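Local coordinates for protein Alpha/beta hydrolase (Pseudomonas aeruginosa PAO1, PDB 4R1D) that binds calcium and is probably a lipase of the alpha/beta hydrolase family, linked to the H2 type VI secretion system and captured in complex with Tli4, at residues G377-Q382 and D402-L407; I316-A321 and Q385-S390; R336-L341 and E368-T373; E325-A330 and D409-F414. One frame throughout, in Å; residues are numbered along the deposited sequence. Where two conformers were deposited one is given.

From the N terminus, 316-321, 325-330 and 336-341 come first and are paired later in the chain. Contact 3 closes first, when 368-373 returns to 336-341, tying the mixed sheet to helix 365-370. Contact 2 closes next at 385-390, with contact 3 nested within its loop. Contact 1 opens at 377-382 before contact 2 closes and closes at 402-407, so the two cross; contacts 1 and 3 stand in series. Contact 4 closes last at 409-414, joining the loop after helix 321-324 to helix 400-421, enclosing contacts 1 and 3 and crossing contact 2. Phe404 of contact 1 also touches contact 2, and Tyr370 and Lys371 join contact 3 to contact 4.

Contact 1 (G377-Q382 and D402-L407); sequences GLVPEQ and DNFEDL
Phe404 reaches from helix 400-421 toward Val379 and Leu378 of the loop that follows helix 365-370. Its chi1 of 175° sets CG opposite the backbone N, which carries the ring out from the helix and lets it span the 9.5 Å between the CA atoms of Phe404 and Val379. Followed outward, Phe404 CB lies 4.4 Å from Leu387 CD2, a looser neighbour. On one flank of the ring, Phe404 CD1 packs on the backbone oxygen of Ala318. On the other, Phe404 CE2 lies 4.1 Å from Val379 CG2 and also packs on the backbone oxygen of Tyr370. The ring ends on Phe404 CZ, which makes the closest approach between the two segments, 3.8 Å to Val379 CG2, at an oblique angle to the ring. Leu378 CD2 arrives from a different direction: it sits at the ring edge, near its plane, 4.3 Å from Phe404 CZ. The evidence is thus of purely apolar packing, with 99 Å² buried and no hydrogen bond between the segments. Polar ties lie beside it: Val379 O accepts from Arg401 NH2 on the same helix, and Leu378 N bonds Ile369 O. Met294 of helix 289-296 touches both Leu378 and Val379, so the loop is wedged between helices 289-296 and 400-421, and Glu405, one residue on from Phe404, forms a salt bridge with Lys91 of the partner chain.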
loop_
_atom_site.group_PDB
_atom_site.type_symbol
_atom_site.label_atom_id
_atom_site.label_comp_id
_atom_site.label_asym_id
_atom_site.label_seq_id
_atom_site.Cartn_x
_atom_site.Cartn_y
_atom_site.Cartn_z
ATOM N N GLY A 377 4.990 -19.060 14.691
ATOM C CA GLY A 377 4.880 -18.797 13.265
ATOM C C GLY A 377 4.433 -17.377 12.993
ATOM O O GLY A 377 3.988 -16.683 13.898
ATOM N N LEU A 378 4.558 -16.943 11.741
ATOM C CA LEU A 378 4.187 -15.575 11.371
ATOM C C LEU A 378 2.689 -15.347 11.552
ATOM O O LEU A 378 2.260 -14.299 12.044
ATOM C CB LEU A 378 4.557 -15.328 9.921
ATOM C CG LEU A 378 4.366 -13.885 9.457
ATOM C CD1 LEU A 378 5.325 -12.965 10.203
ATOM C CD2 LEU A 378 4.605 -13.812 7.949
ATOM N N VAL A 379 1.903 -16.327 11.122
ATOM C CA VAL A 379 0.470 -16.344 11.365
ATOM C C VAL A 379 0.086 -17.633 12.084
ATOM O O VAL A 379 -0.338 -18.609 11.460
ATOM C CB VAL A 379 -0.334 -16.204 10.066
ATOM C CG1 VAL A 379 -1.821 -16.057 10.381
ATOM C CG2 VAL A 379 0.162 -15.010 9.281
ATOM N N PRO A 380 0.251 -17.638 13.412
ATOM C CA PRO A 380 -0.130 -18.814 14.201
ATOM C C PRO A 380 -1.608 -19.107 14.003
ATOM O O PRO A 380 -2.379 -18.260 13.524
ATOM C CB PRO A 380 0.137 -18.376 15.640
ATOM C CG PRO A 380 0.096 -16.872 15.603
ATOM C CD PRO A 380 0.664 -16.504 14.257
ATOM N N GLU A 381 -2.002 -20.318 14.360
ATOM C CA GLU A 381 -3.380 -20.743 14.204
ATOM C C GLU A 381 -4.352 -19.742 14.831
ATOM O O GLU A 381 -5.432 -19.480 14.289
ATOM C CB GLU A 381 -3.563 -22.133 14.831
ATOM C CG GLU A 381 -4.809 -22.845 14.351
ATOM C CD GLU A 381 -4.784 -23.081 12.848
ATOM O OE1 GLU A 381 -3.967 -23.911 12.390
ATOM O OE2 GLU A 381 -5.568 -22.429 12.124
ATOM N N GLN A 382 -3.970 -19.172 15.968
ATOM C CA GLN A 382 -4.841 -18.227 16.655
ATOM C C GLN A 382 -5.183 -17.029 15.769
ATOM O O GLN A 382 -6.155 -16.329 16.031
ATOM C CB GLN A 382 -4.196 -17.723 17.947
ATOM C CG GLN A 382 -2.881 -16.982 17.722
ATOM C CD GLN A 382 -2.503 -16.102 18.894
ATOM O OE1 GLN A 382 -2.063 -16.587 19.938
ATOM N NE2 GLN A 382 -2.675 -14.796 18.728
ATOM N N ASP A 402 -4.958 -21.289 2.013
ATOM C CA ASP A 402 -4.534 -21.625 0.652
ATOM C C ASP A 402 -3.961 -20.378 -0.001
ATOM O O ASP A 402 -2.889 -20.408 -0.589
ATOM C CB ASP A 402 -5.716 -22.084 -0.211
ATOM C CG ASP A 402 -6.114 -23.530 0.029
ATOM O OD1 ASP A 402 -5.314 -24.309 0.597
ATOM O OD2 ASP A 402 -7.241 -23.890 -0.381
ATOM N N ASN A 403 -4.715 -19.292 0.079
ATOM C CA ASN A 403 -4.293 -18.026 -0.520
ATOM C C ASN A 403 -2.985 -17.545 0.086
ATOM O O ASN A 403 -2.058 -17.166 -0.630
ATOM C CB ASN A 403 -5.372 -16.968 -0.326
ATOM C CG ASN A 403 -5.194 -15.802 -1.258
ATOM O OD1 ASN A 403 -5.433 -15.927 -2.458
ATOM N ND2 ASN A 403 -4.758 -14.661 -0.720
ATOM N N PHE A 404 -2.923 -17.553 1.414
ATOM C CA PHE A 404 -1.736 -17.092 2.126
ATOM C C PHE A 404 -0.491 -17.905 1.774
ATOM O O PHE A 404 0.571 -17.336 1.519
ATOM C CB PHE A 404 -1.981 -17.086 3.643
ATOM C CG PHE A 404 -0.762 -16.746 4.450
ATOM C CD1 PHE A 404 -0.203 -15.473 4.392
ATOM C CD2 PHE A 404 -0.162 -17.695 5.263
ATOM C CE1 PHE A 404 0.929 -15.160 5.130
ATOM C CE2 PHE A 404 0.968 -17.377 6.011
ATOM C CZ PHE A 404 1.510 -16.111 5.941
ATOM N N GLU A 405 -0.604 -19.235 1.747
ATOM C CA GLU A 405 0.569 -20.051 1.438
ATOM C C GLU A 405 1.054 -19.845 0.005
ATOM O O GLU A 405 2.269 -19.817 -0.260
ATOM C CB GLU A 405 0.299 -21.534 1.749
ATOM C CG GLU A 405 0.046 -21.754 3.234
ATOM C CD GLU A 405 -0.172 -23.207 3.594
ATOM O OE1 GLU A 405 -0.124 -24.064 2.694
ATOM O OE2 GLU A 405 -0.390 -23.488 4.786
ATOM N N ASP A 406 0.117 -19.705 -0.930
ATOM C CA ASP A 406 0.501 -19.416 -2.304
ATOM C C ASP A 406 1.196 -18.050 -2.391
ATOM O O ASP A 406 2.139 -17.879 -3.173
ATOM C CB ASP A 406 -0.703 -19.477 -3.249
ATOM C CG ASP A 406 -0.902 -20.863 -3.848
ATOM O OD1 ASP A 406 -0.034 -21.717 -3.602
ATOM O OD2 ASP A 406 -1.902 -21.085 -4.582
ATOM N N LEU A 407 0.738 -17.087 -1.592
ATOM C CA LEU A 407 1.353 -15.758 -1.604
ATOM C C LEU A 407 2.777 -15.853 -1.072
ATOM O O LEU A 407 3.681 -15.224 -1.602
ATOM C CB LEU A 407 0.549 -14.732 -0.794
ATOM C CG LEU A 407 -0.698 -14.086 -1.410
ATOM C CD1 LEU A 407 -1.258 -13.011 -0.486
ATOM C CD2 LEU A 407 -0.397 -13.477 -2.771
#

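Contact 2 (I316-A321 and Q385-S390); sequences IVANSA and QYLDMS
Apolar contact is confined to Ala318 and Leu387, where Ala318 CB stands 3.5 Å from Leu387 CD2. A chi1 of -63° places Leu387 CG opposite its carbonyl carbon, and with chi2 at 169° it is CD2 that meets the alanine methyl. The CA atoms of these two residues, 6.6 Å apart, are the nearest pair between the segments. Polar proximity comes from Asn319, whose CG is 3.5 Å from Leu387 O. The remaining bonds shape each segment separately. A type I beta turn runs from Val317 to Ser320, with Ser320 N to Val317 O at 3.0 Å, and Ser320 then caps the next helix through its OG, which accepts from Ala323 N. Across from it, Asp388 OD1 takes Ser390 N at 3.0 Å in an Asx turn and Ser390 OG at 2.7 Å. The first donor arrives on the anti side of the carboxylate, the second on the syn side, both displaced to the same face of its plane. Gln103 of helix 99-105 bonds Tyr386 O and Met389 N, while Pro400 of helix 400-421 packs on Leu387 and Met294 of helix 289-296 on Ala318.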
loop_
_atom_site.group_PDB
_atom_site.type_symbol
_atom_site.label_atom_id
_atom_site.label_comp_id
_atom_site.label_asym_id
_atom_site.label_seq_id
_atom_site.Cartn_x
_atom_site.Cartn_y
_atom_site.Cartn_z
ATOM N N ILE A 316 -4.434 -7.071 6.953
ATOM C CA ILE A 316 -4.010 -6.365 5.748
ATOM C C ILE A 316 -2.751 -6.980 5.114
ATOM O O ILE A 316 -2.752 -7.363 3.931
ATOM C CB ILE A 316 -3.839 -4.869 6.045
ATOM C CG1 ILE A 316 -5.133 -4.310 6.637
ATOM C CG2 ILE A 316 -3.449 -4.107 4.779
ATOM C CD1 ILE A 316 -4.989 -2.907 7.177
ATOM N N VAL A 317 -1.692 -7.119 5.907
ATOM C CA VAL A 317 -0.406 -7.526 5.368
ATOM C C VAL A 317 -0.431 -8.931 4.771
ATOM O O VAL A 317 0.157 -9.171 3.725
ATOM C CB VAL A 317 0.700 -7.419 6.450
ATOM C CG1 VAL A 317 2.025 -7.966 5.934
ATOM C CG2 VAL A 317 0.855 -5.960 6.887
ATOM N N ALA A 318 -1.119 -9.863 5.428
ATOM C CA ALA A 318 -1.090 -11.260 4.995
ATOM C C ALA A 318 -1.817 -11.468 3.675
ATOM O O ALA A 318 -1.727 -12.539 3.078
ATOM C CB ALA A 318 -1.658 -12.205 6.095
ATOM N N ASN A 319 -2.521 -10.435 3.215
ATOM C CA ASN A 319 -3.191 -10.469 1.903
ATOM C C ASN A 319 -2.531 -9.623 0.819
ATOM O O ASN A 319 -3.058 -9.504 -0.298
ATOM C CB ASN A 319 -4.653 -10.044 2.052
ATOM C CG ASN A 319 -5.440 -11.022 2.855
ATOM O OD1 ASN A 319 -5.943 -10.701 3.928
ATOM N ND2 ASN A 319 -5.526 -12.245 2.361
ATOM N N SER A 320 -1.380 -9.044 1.145
ATOM C CA SER A 320 -0.721 -8.095 0.259
ATOM C C SER A 320 0.677 -8.561 -0.101
ATOM O O SER A 320 1.543 -8.689 0.769
ATOM C CB SER A 320 -0.653 -6.712 0.916
ATOM O OG SER A 320 0.417 -5.954 0.374
ATOM N N ALA A 321 0.887 -8.816 -1.393
ATOM C CA ALA A 321 2.184 -9.269 -1.880
ATOM C C ALA A 321 3.232 -8.192 -1.642
ATOM O O ALA A 321 4.348 -8.480 -1.211
ATOM C CB ALA A 321 2.105 -9.653 -3.381
ATOM N N GLN A 385 -8.024 -16.483 11.741
ATOM C CA GLN A 385 -9.330 -15.836 11.642
ATOM C C GLN A 385 -9.218 -14.490 10.947
ATOM O O GLN A 385 -10.194 -13.987 10.397
ATOM C CB GLN A 385 -9.924 -15.626 13.034
ATOM C CG GLN A 385 -9.010 -14.846 13.975
ATOM C CD GLN A 385 -9.611 -14.650 15.357
ATOM O OE1 GLN A 385 -10.793 -14.342 15.496
ATOM N NE2 GLN A 385 -8.796 -14.836 16.386
ATOM N N TYR A 386 -8.020 -13.913 10.968
ATOM C CA TYR A 386 -7.818 -12.579 10.395
ATOM C C TYR A 386 -7.497 -12.595 8.900
ATOM O O TYR A 386 -7.537 -11.549 8.238
ATOM C CB TYR A 386 -6.739 -11.835 11.177
ATOM C CG TYR A 386 -7.105 -11.626 12.631
ATOM C CD1 TYR A 386 -8.152 -10.784 12.981
ATOM C CD2 TYR A 386 -6.405 -12.260 13.653
ATOM C CE1 TYR A 386 -8.492 -10.569 14.299
ATOM C CE2 TYR A 386 -6.738 -12.045 14.991
ATOM C CZ TYR A 386 -7.786 -11.203 15.306
ATOM O OH TYR A 386 -8.148 -10.972 16.621
ATOM N N LEU A 387 -7.186 -13.769 8.354
ATOM C CA LEU A 387 -6.791 -13.844 6.940
ATOM C C LEU A 387 -7.918 -13.431 5.984
ATOM O O LEU A 387 -7.686 -12.738 4.982
ATOM C CB LEU A 387 -6.303 -15.252 6.594
ATOM C CG LEU A 387 -5.053 -15.692 7.358
ATOM C CD1 LEU A 387 -4.797 -17.193 7.158
ATOM C CD2 LEU A 387 -3.849 -14.868 6.908
ATOM N N ASP A 388 -9.132 -13.874 6.289
ATOM C CA ASP A 388 -10.307 -13.519 5.501
ATOM C C ASP A 388 -11.484 -13.414 6.459
ATOM O O ASP A 388 -12.010 -14.418 6.936
ATOM C CB ASP A 388 -10.585 -14.570 4.424
ATOM C CG ASP A 388 -11.726 -14.171 3.486
ATOM O OD1 ASP A 388 -12.498 -13.247 3.815
ATOM O OD2 ASP A 388 -11.843 -14.789 2.409
ATOM N N MET A 389 -11.893 -12.190 6.757
ATOM C CA MET A 389 -12.942 -11.983 7.740
ATOM C C MET A 389 -14.331 -11.897 7.103
ATOM O O MET A 389 -15.307 -11.602 7.783
ATOM C CB MET A 389 -12.637 -10.734 8.564
ATOM C CG MET A 389 -11.266 -10.791 9.251
ATOM S SD MET A 389 -10.975 -9.450 10.424
ATOM C CE MET A 389 -10.575 -8.099 9.311
ATOM N N SER A 390 -14.421 -12.193 5.812
ATOM C CA SER A 390 -15.639 -11.890 5.054
ATOM C C SER A 390 -16.797 -12.846 5.330
ATOM O O SER A 390 -17.960 -12.514 5.101
ATOM C CB SER A 390 -15.348 -11.828 3.549
ATOM O OG SER A 390 -15.101 -13.118 3.011
#

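Contact 3 (R336-L341 and E368-T373); sequences RPWLFL and EIYKNT
The mixed sheet meets helix 365-370 where Trp338, just before strand 339-342, and Leu339, its first residue, pack on Ile369 and Tyr370. Ile369 CD1 is the atom that both residues share. It lies 3.7 Å from Trp338 CZ2, at a height of 3.6 Å above the indole plane and displaced toward the rim, and it is also 4.1 Å from Leu339 CD2. Ile369 CG2 widens the second contact, at 4.2 Å from the same Leu339 CD2. For Ile369, a chi1 of -58° puts CG1 opposite the carbonyl carbon, and the extended chi2 of 172° carries CD1 on to the indole. Trp338 and Leu339 both face Tyr359 of strand 358-359, which makes a classic beta bulge: the irregularity puts two consecutive residues against one neighbour, and here both of their side chains reach the helix. Trp338 takes a chi1 of 51°, with CG lodged between its backbone N and carbonyl carbon. Its CZ2 then comes to the edge of the Tyr370 ring, near that ring's plane, 4.0 Å from Tyr370 CE1 and 3.7 Å from Tyr370 OH. No hydrogen bond links the two segments, and 169 Å² is buried. The tyrosine hydroxyl is instead hydrogen-bonded to the backbone oxygen of Pro328, while Tyr332 stacks edge-to-face with the indole of Trp338.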
loop_
_atom_site.group_PDB
_atom_site.type_symbol
_atom_site.label_atom_id
_atom_site.label_comp_id
_atom_site.label_asym_id
_atom_site.label_seq_id
_atom_site.Cartn_x
_atom_site.Cartn_y
_atom_site.Cartn_z
ATOM N N ARG A 336 21.697 -16.549 8.359
ATOM C CA ARG A 336 21.669 -16.816 9.800
ATOM C C ARG A 336 20.302 -16.526 10.416
ATOM O O ARG A 336 19.499 -15.789 9.841
ATOM C CB ARG A 336 22.773 -16.048 10.524
ATOM C CG ARG A 336 24.177 -16.540 10.189
ATOM C CD ARG A 336 25.236 -15.835 11.022
ATOM N NE ARG A 336 25.227 -14.399 10.765
ATOM C CZ ARG A 336 25.842 -13.824 9.741
ATOM N NH1 ARG A 336 26.540 -14.561 8.889
ATOM N NH2 ARG A 336 25.769 -12.512 9.578
ATOM N N PRO A 337 20.027 -17.119 11.587
ATOM C CA PRO A 337 18.743 -16.897 12.255
ATOM C C PRO A 337 18.554 -15.484 12.795
ATOM O O PRO A 337 19.523 -14.785 13.100
ATOM C CB PRO A 337 18.767 -17.907 13.403
ATOM C CG PRO A 337 20.228 -18.129 13.681
ATOM C CD PRO A 337 20.875 -18.080 12.317
ATOM N N TRP A 338 17.291 -15.078 12.898
ATOM C CA TRP A 338 16.923 -13.778 13.438
ATOM C C TRP A 338 15.758 -13.878 14.412
ATOM O O TRP A 338 15.391 -12.908 15.050
ATOM C CB TRP A 338 16.590 -12.810 12.301
ATOM C CG TRP A 338 15.592 -13.322 11.289
ATOM C CD1 TRP A 338 15.873 -13.932 10.099
ATOM C CD2 TRP A 338 14.163 -13.236 11.364
ATOM N NE1 TRP A 338 14.708 -14.230 9.432
ATOM C CE2 TRP A 338 13.646 -13.822 10.193
ATOM C CE3 TRP A 338 13.273 -12.727 12.315
ATOM C CZ2 TRP A 338 12.270 -13.907 9.938
ATOM C CZ3 TRP A 338 11.905 -12.819 12.063
ATOM C CH2 TRP A 338 11.425 -13.403 10.882
ATOM N N LEU A 339 15.172 -15.065 14.531
ATOM C CA LEU A 339 14.033 -15.246 15.411
ATOM C C LEU A 339 14.465 -16.214 16.485
ATOM O O LEU A 339 14.726 -17.380 16.194
ATOM C CB LEU A 339 12.845 -15.831 14.647
ATOM C CG LEU A 339 11.616 -16.209 15.488
ATOM C CD1 LEU A 339 10.992 -14.992 16.161
ATOM C CD2 LEU A 339 10.561 -16.934 14.649
ATOM N N PHE A 340 14.549 -15.725 17.712
ATOM C CA PHE A 340 15.153 -16.493 18.800
ATOM C C PHE A 340 14.171 -16.798 19.919
ATOM O O PHE A 340 13.501 -15.906 20.437
ATOM C CB PHE A 340 16.352 -15.735 19.379
ATOM C CG PHE A 340 17.372 -15.337 18.356
ATOM C CD1 PHE A 340 18.350 -16.230 17.946
ATOM C CD2 PHE A 340 17.350 -14.068 17.795
ATOM C CE1 PHE A 340 19.296 -15.867 17.010
ATOM C CE2 PHE A 340 18.286 -13.692 16.856
ATOM C CZ PHE A 340 19.272 -14.593 16.458
ATOM N N LEU A 341 14.106 -18.068 20.311
ATOM C CA LEU A 341 13.299 -18.477 21.441
ATOM C C LEU A 341 14.243 -18.705 22.619
ATOM O O LEU A 341 15.061 -19.622 22.583
ATOM C CB LEU A 341 12.552 -19.767 21.106
ATOM C CG LEU A 341 11.200 -19.689 20.378
ATOM C CD1 LEU A 341 11.097 -18.539 19.375
ATOM C CD2 LEU A 341 10.860 -21.021 19.723
ATOM N N GLU A 368 9.929 -22.482 7.500
ATOM C CA GLU A 368 10.227 -22.542 8.927
ATOM C C GLU A 368 9.453 -21.535 9.771
ATOM O O GLU A 368 9.140 -21.795 10.927
ATOM C CB GLU A 368 11.726 -22.372 9.167
ATOM C CG GLU A 368 12.574 -23.438 8.513
ATOM C CD GLU A 368 14.003 -23.346 8.970
ATOM O OE1 GLU A 368 14.217 -23.334 10.198
ATOM O OE2 GLU A 368 14.900 -23.242 8.113
ATOM N N ILE A 369 9.138 -20.386 9.191
ATOM C CA ILE A 369 8.508 -19.307 9.949
ATOM C C ILE A 369 7.203 -18.840 9.308
ATOM O O ILE A 369 6.151 -18.871 9.944
ATOM C CB ILE A 369 9.462 -18.108 10.083
ATOM C CG1 ILE A 369 10.761 -18.540 10.773
ATOM C CG2 ILE A 369 8.817 -16.992 10.873
ATOM C CD1 ILE A 369 11.864 -17.472 10.775
ATOM N N TYR A 370 7.262 -18.431 8.042
ATOM C CA TYR A 370 6.115 -17.734 7.437
ATOM C C TYR A 370 4.858 -18.595 7.280
ATOM O O TYR A 370 3.758 -18.116 7.525
ATOM C CB TYR A 370 6.481 -17.069 6.099
ATOM C CG TYR A 370 7.714 -16.211 6.172
ATOM C CD1 TYR A 370 8.116 -15.648 7.377
ATOM C CD2 TYR A 370 8.487 -15.965 5.034
ATOM C CE1 TYR A 370 9.263 -14.867 7.460
ATOM C CE2 TYR A 370 9.633 -15.188 5.100
ATOM C CZ TYR A 370 10.020 -14.646 6.319
ATOM O OH TYR A 370 11.159 -13.876 6.390
ATOM N N LYS A 371 5.026 -19.856 6.878
ATOM C CA LYS A 371 3.897 -20.777 6.750
ATOM C C LYS A 371 3.676 -21.631 8.005
ATOM O O LYS A 371 2.660 -22.319 8.124
ATOM C CB LYS A 371 4.058 -21.668 5.509
ATOM C CG LYS A 371 3.982 -20.882 4.196
ATOM C CD LYS A 371 3.737 -21.789 2.994
ATOM C CE LYS A 371 5.035 -22.291 2.415
ATOM N NZ LYS A 371 4.849 -23.104 1.177
ATOM N N ASN A 372 4.624 -21.586 8.934
ATOM C CA ASN A 372 4.489 -22.319 10.197
ATOM C C ASN A 372 3.277 -21.842 11.002
ATOM O O ASN A 372 3.118 -20.643 11.244
ATOM C CB ASN A 372 5.768 -22.163 11.017
ATOM C CG ASN A 372 5.752 -22.983 12.296
ATOM O OD1 ASN A 372 5.056 -22.646 13.252
ATOM N ND2 ASN A 372 6.548 -24.050 12.329
ATOM N N THR A 373 2.413 -22.773 11.401
ATOM C CA THR A 373 1.191 -22.406 12.106
ATOM C C THR A 373 1.263 -22.588 13.619
ATOM O O THR A 373 0.263 -22.388 14.310
ATOM C CB THR A 373 -0.043 -23.169 11.568
ATOM O OG1 THR A 373 0.144 -24.580 11.738
ATOM C CG2 THR A 373 -0.260 -22.858 10.091
#

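Contact 4 (E325-A330 and D409-F414); sequences ELAPSA and DSIANF
The carboxylate of Glu325, lying beside Phe414, is gripped at both oxygens: OE2 is hydrogen-bonded to Ser214 OG and OE1 to Asn215 N, the first residue of helix 215-238. In this alpha/beta hydrolase the contact joins the loop after helix 321-324 to helix 400-421. Those two bonds fix the group against the Phe414 ring, with the carboxylate and ring planes 29° apart. Glu325 CD is 3.6 Å from Phe414 CD2, and Glu325 OE1 is 3.7 Å from Phe414 CE2, while the two side chains cross at about a right angle. Phe414 gets there because its chi1 of 178° places CG opposite the backbone N. Ile411 was modelled in two conformers, and its contacts hold for the one described. Nearer the backbone, Glu325 CG lies 3.7 Å from Ile411 CG2 as the two chains run past one another in opposite directions. Ile411 CD1 also meets Ala327 CB at 4.1 Å. The backbones approach closely here, 5.6 Å between the CA atoms of Glu325 and Ile411. Tyr366 of helix 365-370 also packs on Ile411, and the contact buries 203 Å² without a hydrogen bond between its segments. One residue past Phe414, His415 NE2 is hydrogen-bonded to the backbone oxygen of Glu325.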
loop_
_atom_site.group_PDB
_atom_site.type_symbol
_atom_site.label_atom_id
_atom_site.label_comp_id
_atom_site.label_asym_id
_atom_site.label_seq_id
_atom_site.Cartn_x
_atom_site.Cartn_y
_atom_site.Cartn_z
ATOM N N GLU A 325 6.363 -8.882 0.830
ATOM C CA GLU A 325 7.669 -8.935 0.179
ATOM C C GLU A 325 8.766 -8.265 1.006
ATOM O O GLU A 325 9.945 -8.419 0.713
ATOM C CB GLU A 325 7.608 -8.362 -1.239
ATOM C CG GLU A 325 7.059 -9.361 -2.254
ATOM C CD GLU A 325 6.605 -8.712 -3.549
ATOM O OE1 GLU A 325 6.859 -7.502 -3.729
ATOM O OE2 GLU A 325 5.992 -9.421 -4.377
ATOM N N LEU A 326 8.374 -7.537 2.047
ATOM C CA LEU A 326 9.341 -6.976 2.983
ATOM C C LEU A 326 9.907 -8.049 3.921
ATOM O O LEU A 326 10.884 -7.810 4.628
ATOM C CB LEU A 326 8.690 -5.866 3.809
ATOM C CG LEU A 326 9.503 -5.240 4.949
ATOM C CD1 LEU A 326 10.734 -4.529 4.382
ATOM C CD2 LEU A 326 8.661 -4.279 5.782
ATOM N N ALA A 327 9.287 -9.224 3.943
ATOM C CA ALA A 327 9.733 -10.278 4.858
ATOM C C ALA A 327 11.171 -10.685 4.532
ATOM O O ALA A 327 11.570 -10.652 3.372
ATOM C CB ALA A 327 8.811 -11.464 4.765
ATOM N N PRO A 328 11.970 -11.046 5.562
ATOM C CA PRO A 328 13.346 -11.473 5.273
ATOM C C PRO A 328 13.417 -12.606 4.237
ATOM O O PRO A 328 12.625 -13.547 4.280
ATOM C CB PRO A 328 13.864 -11.950 6.641
ATOM C CG PRO A 328 13.137 -11.067 7.623
ATOM C CD PRO A 328 11.716 -10.916 7.008
ATOM N N SER A 329 14.365 -12.506 3.311
ATOM C CA SER A 329 14.567 -13.531 2.293
ATOM C C SER A 329 15.393 -14.681 2.865
ATOM O O SER A 329 15.771 -14.652 4.035
ATOM C CB SER A 329 15.311 -12.932 1.110
ATOM O OG SER A 329 16.621 -12.545 1.502
ATOM N N ALA A 330 15.687 -15.688 2.048
ATOM C CA ALA A 330 16.577 -16.765 2.500
ATOM C C ALA A 330 18.010 -16.269 2.697
ATOM O O ALA A 330 18.776 -16.858 3.458
ATOM C CB ALA A 330 16.565 -17.938 1.499
ATOM N N ASP A 409 4.714 -18.466 -1.302
ATOM C CA ASP A 409 5.528 -19.111 -2.329
ATOM C C ASP A 409 5.887 -18.103 -3.431
ATOM O O ASP A 409 7.012 -18.096 -3.953
ATOM C CB ASP A 409 4.815 -20.356 -2.885
ATOM C CG ASP A 409 4.748 -21.488 -1.861
ATOM O OD1 ASP A 409 5.442 -21.387 -0.831
ATOM O OD2 ASP A 409 4.024 -22.480 -2.086
ATOM N N SER A 410 4.930 -17.240 -3.762
ATOM C CA SER A 410 5.187 -16.135 -4.697
ATOM C C SER A 410 6.314 -15.212 -4.248
ATOM O O SER A 410 7.205 -14.908 -5.033
ATOM C CB SER A 410 3.925 -15.308 -4.932
ATOM O OG SER A 410 3.237 -15.758 -6.081
ATOM N N ILE A 411 6.275 -14.742 -3.003
ATOM C CA ILE A 411 7.351 -13.873 -2.534
ATOM C C ILE A 411 8.696 -14.603 -2.522
ATOM O O ILE A 411 9.712 -13.999 -2.856
ATOM C CB ILE A 411 7.074 -13.193 -1.145
ATOM C CG1 ILE A 411 7.375 -14.146 0.015
ATOM C CG2 ILE A 411 5.665 -12.606 -1.087
ATOM C CD1 ILE A 411 7.542 -13.445 1.353
ATOM N N ALA A 412 8.712 -15.886 -2.156
ATOM C CA ALA A 412 9.965 -16.645 -2.160
ATOM C C ALA A 412 10.559 -16.634 -3.560
ATOM O O ALA A 412 11.774 -16.490 -3.741
ATOM C CB ALA A 412 9.734 -18.085 -1.685
ATOM N N ASN A 413 9.692 -16.762 -4.558
ATOM C CA ASN A 413 10.141 -16.788 -5.946
ATOM C C ASN A 413 10.660 -15.409 -6.382
ATOM O O ASN A 413 11.705 -15.294 -7.012
ATOM C CB ASN A 413 9.015 -17.291 -6.861
ATOM C CG ASN A 413 9.441 -17.385 -8.313
ATOM O OD1 ASN A 413 10.403 -18.079 -8.644
ATOM N ND2 ASN A 413 8.711 -16.703 -9.192
ATOM N N PHE A 414 9.936 -14.361 -6.008
ATOM C CA PHE A 414 10.366 -12.997 -6.314
ATOM C C PHE A 414 11.683 -12.665 -5.618
ATOM O O PHE A 414 12.599 -12.139 -6.237
ATOM C CB PHE A 414 9.271 -12.006 -5.907
ATOM C CG PHE A 414 9.630 -10.555 -6.136
ATOM C CD1 PHE A 414 9.823 -10.069 -7.419
ATOM C CD2 PHE A 414 9.747 -9.681 -5.066
ATOM C CE1 PHE A 414 10.132 -8.728 -7.641
ATOM C CE2 PHE A 414 10.067 -8.339 -5.273
ATOM C CZ PHE A 414 10.256 -7.864 -6.569
#